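Local coordinates for Lmo2125 protein (Listeria monocytogenes serovar 1/2a, PDB 5TU0) that binds maltose and, as a solute-binding lipoprotein of the cell membrane, probably delivers it for uptake into the bacterium, at residues 341-345 with 346-350. The protein carries 2 engineered substitutions. Numbering follows the deposited sequence.
Sequences PMPNI and PEMSE
M348, near the start of helix 348-363, lays its sulfur over the ring of P343 and its methyl on M342, so that its side chain lies against the loop that leads into the helix. CG stands anti to the backbone N (chi1 -175°), and a bend at chi2 of 63° carries the sulfur over the pyrrolidine ring. SD is 3.9 Å from P343 CD and almost equally far from CG and CB, so it sits against the ring's outer carbons as a group, the two side chains running at a slant. Nearer the backbone, M348 CG lies 3.6 Å from P343 O. The terminal methyl extends the contact: M348 CE meets M342 CG at 3.9 Å, the closest approach of the two methionine chains, which cross at roughly a right angle.

The backbone fixes where this side chain starts. M348 N donates to I345 O at 3.1 Å; the bond is fairly straight at hydrogen (164°), although the donor stands above the carbonyl plane. It closes a type I beta turn from I345 to M348, with P346 and E347 at its corners. Beside the turn, the bend of E347 at chi2 brings OE1 to the end of the ethyl branch of I345, CD1 lying off the carboxylate plane at 3.6 Å, a van der Waals contact. E347 also packs on V384 of helix 369-387. N344 ND2 makes a hydrogen bond to T101 O, outside this turn.

M342 also touches D70, a residue of the sugar pocket, and its side chain is about 5 Å from a bound glucose unit. Residues 341-350 thus form a proline-rich loop whose type I turn runs into helix 348-363, joining that helix to the edge of the maltose site of this solute-binding protein.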
# COMPACT_ATOMS: atom_id res chain seq x y z
N PRO A 341 3.92 -5.18 6.56
CA PRO A 341 3.32 -3.91 6.94
C PRO A 341 4.36 -2.79 7.07
O PRO A 341 5.47 -3.04 7.55
CB PRO A 341 2.71 -4.19 8.33
CG PRO A 341 2.54 -5.65 8.39
CD PRO A 341 3.59 -6.26 7.52
N MET A 342 3.99 -1.60 6.64
CA MET A 342 4.81 -0.44 6.82
C MET A 342 4.75 -0.15 8.32
O MET A 342 3.68 -0.28 8.91
CB MET A 342 4.21 0.74 6.07
CG MET A 342 4.97 2.05 6.21
SD MET A 342 4.13 3.48 5.48
CE MET A 342 3.99 2.95 3.77
N PRO A 343 5.88 0.23 8.95
CA PRO A 343 5.80 0.58 10.38
C PRO A 343 4.75 1.66 10.61
O PRO A 343 4.65 2.60 9.80
CB PRO A 343 7.21 1.11 10.69
CG PRO A 343 8.10 0.44 9.69
CD PRO A 343 7.27 0.33 8.44
N ASN A 344 3.96 1.52 11.68
CA ASN A 344 2.91 2.49 12.01
C ASN A 344 3.25 3.35 13.23
O ASN A 344 2.43 4.12 13.70
CB ASN A 344 1.55 1.78 12.16
CG ASN A 344 1.52 0.81 13.32
OD1 ASN A 344 2.47 0.70 14.11
ND2 ASN A 344 0.43 0.08 13.42
N ILE A 345 4.48 3.21 13.72
CA ILE A 345 4.95 4.01 14.83
C ILE A 345 5.28 5.43 14.33
O ILE A 345 5.60 5.61 13.13
CB ILE A 345 6.16 3.36 15.56
CG1 ILE A 345 7.38 3.22 14.64
CG2 ILE A 345 5.75 2.00 16.13
CD1 ILE A 345 8.63 2.76 15.38
N PRO A 346 5.22 6.43 15.22
CA PRO A 346 5.44 7.83 14.83
C PRO A 346 6.74 8.11 14.09
O PRO A 346 6.75 8.93 13.14
CB PRO A 346 5.46 8.56 16.18
CG PRO A 346 4.61 7.73 17.05
CD PRO A 346 4.97 6.32 16.67
N GLU A 347 7.81 7.44 14.49
CA GLU A 347 9.13 7.68 13.91
C GLU A 347 9.22 7.40 12.40
O GLU A 347 10.20 7.76 11.76
CB GLU A 347 10.21 6.89 14.66
CG GLU A 347 10.46 7.30 16.12
CD GLU A 347 9.51 6.74 17.16
OE1 GLU A 347 8.48 6.09 16.83
OE2 GLU A 347 9.82 6.96 18.37
N MET A 348 8.22 6.73 11.84
CA MET A 348 8.19 6.43 10.40
C MET A 348 8.17 7.75 9.60
O MET A 348 8.67 7.81 8.48
CB MET A 348 6.96 5.58 10.04
CG MET A 348 6.92 5.13 8.59
SD MET A 348 8.29 4.04 8.15
CE MET A 348 8.28 4.20 6.35
N SER A 349 7.63 8.80 10.20
CA SER A 349 7.60 10.09 9.53
C SER A 349 9.00 10.59 9.15
O SER A 349 9.13 11.30 8.18
CB SER A 349 6.90 11.15 10.40
OG SER A 349 7.65 11.43 11.56
N GLU A 350 10.05 10.18 9.88
CA GLU A 350 11.41 10.64 9.62
C GLU A 350 12.10 9.82 8.53
O GLU A 350 13.08 10.25 7.95
CB GLU A 350 12.23 10.61 10.92
CG GLU A 350 11.53 11.36 12.05
CD GLU A 350 11.13 12.77 11.65
OE1 GLU A 350 11.97 13.49 11.07
OE2 GLU A 350 9.97 13.13 11.90